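Local coordinates for protein gluconate kinase (Lactobacillus acidophilus, PDB 3LL3) that binds ATP and D-xylulose and probably transfers phosphate from ATP to a sugar or sugar acid such as gluconate, at residues I97-A111 against M128-L140. Residues are numbered along the deposited sequence; the frame is centred on the assembly and turned at random.
Sequences ITWADNCAKSIVQDA and MHPMAPIYKLLWL. With DXP (1-deoxy-D-xylulose-5-phosphate), chain D; XUL (D-xylulose), chain E.
C103 lies over one face of the W139 indole: its CB stands 4.0 Å from the centroid of the six-membered ring, almost on the ring normal, with SG beside it in a sulfur-aromatic contact. The C103 carbonyl covers the five-membered part of the same face, while I107 CG1 meets the indole edge in plane. Y135 is clasped between V108 CG2, 3.8 Å from its ring centroid in a CH-pi contact, and I134 CG2 on the opposite face; I107 CG2 comes to its edge. A104 CB fits against the Y135 backbone, 3.4 Å from Y135 O. K136, stretched out (chi2 176°), runs alongside I97 in the opposite sense and brings NZ to T98 O (2.8 Å). Four carbonyls, of I97, T98, M131 and H81, surround this buried NZ and share its three N-H, tying residues 97-99, the 128-132 turn and H81 to one group. T98 O also takes D101 N from its other face. A water bridges D101 O, P130 O and A104 N. The loops thus joined carry both sugar sites: W99 has D-xylulose O4 over one face and A100 CB over the other, and H129 NE2 donates to O2P of DXP (3.0 Å), its ND1 accepting from M131 N. Helices 105-111 and 133-140 cross at 104°, their axes 9.0 Å apart; helix 116-124 packs on Y135, helix 191-197 on I134 and L138, strand 153-155 on L137 and L140.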
loop_
_atom_site.group_PDB
_atom_site.type_symbol
_atom_site.label_atom_id
_atom_site.label_comp_id
_atom_site.label_asym_id
_atom_site.label_seq_id
_atom_site.Cartn_x
_atom_site.Cartn_y
_atom_site.Cartn_z
ATOM N N ILE A 97 -16.084 -29.983 13.091
ATOM C CA ILE A 97 -15.373 -29.258 12.048
ATOM C C ILE A 97 -15.930 -27.842 11.993
ATOM O O ILE A 97 -17.038 -27.632 11.502
ATOM C CB ILE A 97 -15.555 -29.946 10.683
ATOM C CG1 ILE A 97 -15.170 -31.423 10.781
ATOM C CG2 ILE A 97 -14.727 -29.254 9.608
ATOM C CD1 ILE A 97 -15.237 -32.134 9.474
ATOM N N THR A 98 -15.181 -26.874 12.519
ATOM C CA THR A 98 -15.711 -25.513 12.682
ATOM C C THR A 98 -15.811 -24.720 11.394
ATOM O O THR A 98 -15.261 -25.103 10.367
ATOM C CB THR A 98 -14.868 -24.682 13.662
ATOM O OG1 THR A 98 -13.633 -24.309 13.035
ATOM C CG2 THR A 98 -14.603 -25.485 14.936
ATOM N N TRP A 99 -16.494 -23.582 11.467
ATOM C CA TRP A 99 -16.656 -22.733 10.304
ATOM C C TRP A 99 -15.294 -22.405 9.687
ATOM O O TRP A 99 -15.205 -22.231 8.485
ATOM C CB TRP A 99 -17.391 -21.441 10.667
ATOM C CG TRP A 99 -16.555 -20.542 11.501
ATOM C CD1 TRP A 99 -16.466 -20.534 12.866
ATOM C CD2 TRP A 99 -15.656 -19.536 11.032
ATOM N NE1 TRP A 99 -15.570 -19.577 13.270
ATOM C CE2 TRP A 99 -15.060 -18.949 12.165
ATOM C CE3 TRP A 99 -15.306 -19.067 9.763
ATOM C CZ2 TRP A 99 -14.126 -17.913 12.070
ATOM C CZ3 TRP A 99 -14.386 -18.047 9.669
ATOM C CH2 TRP A 99 -13.806 -17.476 10.816
ATOM N N ALA A 100 -14.241 -22.343 10.503
ATOM C CA ALA A 100 -12.926 -21.874 10.031
ATOM C C ALA A 100 -12.080 -22.924 9.299
ATOM O O ALA A 100 -11.011 -22.613 8.775
ATOM C CB ALA A 100 -12.117 -21.245 11.196
ATOM N N ASP A 101 -12.556 -24.161 9.265
ATOM C CA ASP A 101 -11.828 -25.243 8.611
ATOM C C ASP A 101 -11.964 -25.079 7.109
ATOM O O ASP A 101 -13.068 -24.926 6.609
ATOM C CB ASP A 101 -12.412 -26.589 9.030
ATOM C CG ASP A 101 -11.492 -27.745 8.714
ATOM O OD1 ASP A 101 -10.931 -28.331 9.661
ATOM O OD2 ASP A 101 -11.316 -28.053 7.521
ATOM N N ASN A 102 -10.864 -25.106 6.374
ATOM C CA ASN A 102 -10.988 -24.853 4.940
ATOM C C ASN A 102 -10.806 -26.089 4.049
ATOM O O ASN A 102 -10.490 -25.978 2.859
ATOM C CB ASN A 102 -10.087 -23.688 4.510
ATOM C CG ASN A 102 -8.619 -23.984 4.717
ATOM O OD1 ASN A 102 -8.145 -25.089 4.441
ATOM N ND2 ASN A 102 -7.879 -22.985 5.190
ATOM N N CYS A 103 -11.035 -27.265 4.624
ATOM C CA CYS A 103 -10.832 -28.515 3.892
ATOM C C CYS A 103 -11.580 -28.541 2.560
ATOM O O CYS A 103 -11.108 -29.156 1.601
ATOM C CB CYS A 103 -11.217 -29.722 4.757
ATOM S SG CYS A 103 -12.987 -29.826 5.237
ATOM N N ALA A 104 -12.727 -27.861 2.503
ATOM C CA ALA A 104 -13.598 -27.867 1.321
ATOM C C ALA A 104 -13.289 -26.778 0.299
ATOM O O ALA A 104 -14.066 -26.545 -0.629
ATOM C CB ALA A 104 -15.062 -27.760 1.746
ATOM N N LYS A 105 -12.161 -26.107 0.473
ATOM C CA LYS A 105 -11.859 -24.936 -0.337
ATOM C C LYS A 105 -11.794 -25.230 -1.844
ATOM O O LYS A 105 -12.274 -24.427 -2.641
ATOM C CB LYS A 105 -10.628 -24.187 0.209
ATOM C CG LYS A 105 -9.511 -23.918 -0.775
ATOM C CD LYS A 105 -8.518 -25.080 -0.739
ATOM C CE LYS A 105 -7.787 -25.124 0.599
ATOM N NZ LYS A 105 -7.626 -26.516 1.135
ATOM N N SER A 106 -11.259 -26.391 -2.226
ATOM C CA SER A 106 -11.208 -26.768 -3.639
ATOM C C SER A 106 -12.607 -27.119 -4.129
ATOM O O SER A 106 -12.985 -26.802 -5.261
ATOM C CB SER A 106 -10.258 -27.950 -3.863
ATOM O OG SER A 106 -8.968 -27.668 -3.350
ATOM N N ILE A 107 -13.376 -27.762 -3.261
ATOM C CA ILE A 107 -14.742 -28.142 -3.591
ATOM C C ILE A 107 -15.520 -26.903 -3.976
ATOM O O ILE A 107 -16.299 -26.913 -4.929
ATOM C CB ILE A 107 -15.466 -28.813 -2.398
ATOM C CG1 ILE A 107 -14.833 -30.169 -2.040
ATOM C CG2 ILE A 107 -16.957 -28.938 -2.685
ATOM C CD1 ILE A 107 -14.900 -31.201 -3.143
ATOM N N VAL A 108 -15.307 -25.827 -3.220
ATOM C CA VAL A 108 -16.043 -24.587 -3.441
ATOM C C VAL A 108 -15.632 -23.957 -4.754
ATOM O O VAL A 108 -16.474 -23.539 -5.552
ATOM C CB VAL A 108 -15.817 -23.587 -2.291
ATOM C CG1 VAL A 108 -16.366 -22.218 -2.663
ATOM C CG2 VAL A 108 -16.450 -24.119 -0.997
ATOM N N GLN A 109 -14.327 -23.890 -4.981
ATOM C CA GLN A 109 -13.827 -23.317 -6.223
ATOM C C GLN A 109 -14.411 -24.050 -7.442
ATOM O O GLN A 109 -14.898 -23.404 -8.366
ATOM C CB GLN A 109 -12.294 -23.299 -6.241
ATOM C CG GLN A 109 -11.704 -22.621 -7.466
ATOM C CD GLN A 109 -12.171 -21.188 -7.623
ATOM O OE1 GLN A 109 -12.720 -20.813 -8.667
ATOM N NE2 GLN A 109 -11.969 -20.375 -6.580
ATOM N N ASP A 110 -14.390 -25.384 -7.438
ATOM C CA ASP A 110 -14.980 -26.148 -8.545
ATOM C C ASP A 110 -16.485 -25.879 -8.672
ATOM O O ASP A 110 -16.994 -25.647 -9.767
ATOM C CB ASP A 110 -14.746 -27.657 -8.382
ATOM C CG ASP A 110 -13.270 -28.023 -8.347
ATOM O OD1 ASP A 110 -12.441 -27.252 -8.877
ATOM O OD2 ASP A 110 -12.936 -29.095 -7.794
ATOM N N ALA A 111 -17.197 -25.925 -7.550
ATOM C CA ALA A 111 -18.614 -25.583 -7.559
ATOM C C ALA A 111 -18.842 -24.214 -8.204
ATOM O O ALA A 111 -19.784 -24.007 -8.963
ATOM C CB ALA A 111 -19.160 -25.601 -6.138
HETATM N N MSE A 128 -20.698 -18.347 -1.206
HETATM C CA MSE A 128 -19.882 -19.405 -1.791
HETATM C C MSE A 128 -18.574 -19.554 -1.021
HETATM O O MSE A 128 -17.518 -19.072 -1.450
HETATM C CB MSE A 128 -19.656 -19.144 -3.276
HETATM C CG MSE A 128 -20.925 -18.700 -3.976
HETATM SE SE MSE A 128 -20.636 -18.370 -5.874
HETATM C CE MSE A 128 -21.528 -16.628 -6.029
ATOM N N HIS A 129 -18.652 -20.224 0.125
ATOM C CA HIS A 129 -17.520 -20.301 1.033
ATOM C C HIS A 129 -17.465 -21.658 1.706
ATOM O O HIS A 129 -18.505 -22.203 2.057
ATOM C CB HIS A 129 -17.642 -19.208 2.107
ATOM C CG HIS A 129 -16.367 -18.963 2.853
ATOM N ND1 HIS A 129 -15.980 -19.723 3.937
ATOM C CD2 HIS A 129 -15.374 -18.061 2.650
ATOM C CE1 HIS A 129 -14.817 -19.285 4.384
ATOM N NE2 HIS A 129 -14.422 -18.281 3.616
ATOM N N PRO A 130 -16.249 -22.188 1.917
ATOM C CA PRO A 130 -16.000 -23.521 2.486
ATOM C C PRO A 130 -16.462 -23.712 3.934
ATOM O O PRO A 130 -16.451 -24.844 4.443
ATOM C CB PRO A 130 -14.471 -23.664 2.385
ATOM C CG PRO A 130 -13.965 -22.249 2.280
ATOM C CD PRO A 130 -14.999 -21.571 1.436
HETATM N N MSE A 131 -16.886 -22.635 4.583
HETATM C CA MSE A 131 -17.356 -22.707 5.962
HETATM C C MSE A 131 -18.644 -23.540 6.114
HETATM O O MSE A 131 -18.897 -24.113 7.181
HETATM C CB MSE A 131 -17.601 -21.297 6.501
HETATM C CG MSE A 131 -18.759 -20.567 5.823
HETATM SE SE MSE A 131 -18.835 -18.622 6.309
HETATM C CE MSE A 131 -20.346 -18.034 5.230
ATOM N N ALA A 132 -19.446 -23.591 5.055
ATOM C CA ALA A 132 -20.742 -24.277 5.071
ATOM C C ALA A 132 -20.636 -25.799 5.130
ATOM O O ALA A 132 -19.855 -26.410 4.384
ATOM C CB ALA A 132 -21.578 -23.874 3.855
ATOM N N PRO A 133 -21.428 -26.413 6.022
ATOM C CA PRO A 133 -21.667 -27.856 6.089
ATOM C C PRO A 133 -21.893 -28.518 4.718
ATOM O O PRO A 133 -21.317 -29.563 4.455
ATOM C CB PRO A 133 -22.919 -27.944 6.964
ATOM C CG PRO A 133 -22.707 -26.841 7.949
ATOM C CD PRO A 133 -22.059 -25.712 7.153
ATOM N N ILE A 134 -22.687 -27.923 3.837
ATOM C CA ILE A 134 -22.900 -28.582 2.553
ATOM C C ILE A 134 -21.587 -28.851 1.784
ATOM O O ILE A 134 -21.417 -29.921 1.199
ATOM C CB ILE A 134 -23.908 -27.829 1.674
ATOM C CG1 ILE A 134 -24.126 -28.586 0.359
ATOM C CG2 ILE A 134 -23.457 -26.409 1.433
ATOM C CD1 ILE A 134 -25.213 -27.992 -0.504
ATOM N N TYR A 135 -20.656 -27.899 1.803
ATOM C CA TYR A 135 -19.378 -28.068 1.098
ATOM C C TYR A 135 -18.465 -29.042 1.827
ATOM O O TYR A 135 -17.716 -29.805 1.204
ATOM C CB TYR A 135 -18.676 -26.719 0.915
ATOM C CG TYR A 135 -19.431 -25.794 0.007
ATOM C CD1 TYR A 135 -19.619 -26.125 -1.324
ATOM C CD2 TYR A 135 -19.961 -24.597 0.474
ATOM C CE1 TYR A 135 -20.310 -25.296 -2.184
ATOM C CE2 TYR A 135 -20.661 -23.754 -0.374
ATOM C CZ TYR A 135 -20.830 -24.119 -1.712
ATOM O OH TYR A 135 -21.523 -23.318 -2.583
ATOM N N LYS A 136 -18.538 -29.029 3.146
ATOM C CA LYS A 136 -17.772 -29.975 3.944
ATOM C C LYS A 136 -18.261 -31.410 3.728
ATOM O O LYS A 136 -17.456 -32.340 3.718
ATOM C CB LYS A 136 -17.851 -29.612 5.427
ATOM C CG LYS A 136 -17.172 -28.272 5.751
ATOM C CD LYS A 136 -17.357 -27.889 7.211
ATOM C CE LYS A 136 -16.754 -26.515 7.521
ATOM N NZ LYS A 136 -17.378 -25.980 8.770
ATOM N N LEU A 137 -19.576 -31.581 3.582
ATOM C CA LEU A 137 -20.176 -32.898 3.364
ATOM C C LEU A 137 -19.796 -33.442 1.988
ATOM O O LEU A 137 -19.471 -34.617 1.849
ATOM C CB LEU A 137 -21.699 -32.831 3.484
ATOM C CG LEU A 137 -22.259 -32.641 4.887
ATOM C CD1 LEU A 137 -23.737 -32.263 4.824
ATOM C CD2 LEU A 137 -22.045 -33.920 5.706
ATOM N N LEU A 138 -19.836 -32.568 0.982
ATOM C CA LEU A 138 -19.396 -32.905 -0.355
ATOM C C LEU A 138 -17.927 -33.333 -0.359
ATOM O O LEU A 138 -17.561 -34.315 -1.023
ATOM C CB LEU A 138 -19.598 -31.716 -1.284
ATOM C CG LEU A 138 -21.045 -31.411 -1.654
ATOM C CD1 LEU A 138 -21.109 -30.144 -2.469
ATOM C CD2 LEU A 138 -21.632 -32.578 -2.439
ATOM N N TRP A 139 -17.091 -32.601 0.377
ATOM C CA TRP A 139 -15.680 -32.962 0.497
ATOM C C TRP A 139 -15.519 -34.313 1.192
ATOM O O TRP A 139 -14.762 -35.171 0.735
ATOM C CB TRP A 139 -14.904 -31.905 1.276
ATOM C CG TRP A 139 -13.422 -32.186 1.312
ATOM C CD1 TRP A 139 -12.507 -31.905 0.331
ATOM C CD2 TRP A 139 -12.687 -32.794 2.380
ATOM N NE1 TRP A 139 -11.250 -32.304 0.728
ATOM C CE2 TRP A 139 -11.333 -32.847 1.983
ATOM C CE3 TRP A 139 -13.037 -33.281 3.640
ATOM C CZ2 TRP A 139 -10.336 -33.382 2.796
ATOM C CZ3 TRP A 139 -12.044 -33.820 4.447
ATOM C CH2 TRP A 139 -10.710 -33.864 4.021
ATOM N N LEU A 140 -16.226 -34.500 2.301
ATOM C CA LEU A 140 -16.155 -35.764 3.038
ATOM C C LEU A 140 -16.584 -36.954 2.175
ATOM O O LEU A 140 -15.949 -38.011 2.187
ATOM C CB LEU A 140 -17.013 -35.706 4.298
ATOM C CG LEU A 140 -16.480 -34.825 5.437
ATOM C CD1 LEU A 140 -17.560 -34.537 6.460
ATOM C CD2 LEU A 140 -15.286 -35.486 6.099
HETATM C C1 DXP D . -5.255 -19.261 3.206
HETATM C C2 DXP D . -5.135 -18.267 4.399
HETATM C C3 DXP D . -6.281 -18.292 5.442
HETATM C C4 DXP D . -7.605 -18.060 4.686
HETATM C C5 DXP D . -8.927 -17.599 5.349
HETATM O O2 DXP D . -4.429 -17.320 4.302
HETATM O O3 DXP D . -5.985 -17.510 6.532
HETATM O O4 DXP D . -7.310 -17.363 3.518
HETATM O O5 DXP D . -9.634 -16.557 4.729
HETATM P P DXP D . -11.268 -16.470 4.444
HETATM O O2P DXP D . -11.623 -17.290 3.126
HETATM O O1P DXP D . -12.070 -16.820 5.787
HETATM O O3P DXP D . -11.624 -15.167 4.028
HETATM C C1 XUL E . -22.149 -15.806 11.046
HETATM C C2 XUL E . -21.063 -16.499 10.204
HETATM C C3 XUL E . -19.745 -16.983 10.870
HETATM C C4 XUL E . -19.752 -17.033 12.410
HETATM C C5 XUL E . -20.616 -18.169 12.992
HETATM O O1 XUL E . -22.291 -14.467 10.634
HETATM O O2 XUL E . -21.227 -16.617 9.012
HETATM O O3 XUL E . -18.697 -16.119 10.507
HETATM O O4 XUL E . -18.420 -17.216 12.831
HETATM O O5 XUL E . -20.194 -18.518 14.288
HETATM O O HOH W 1 -14.075 -26.461 4.602
#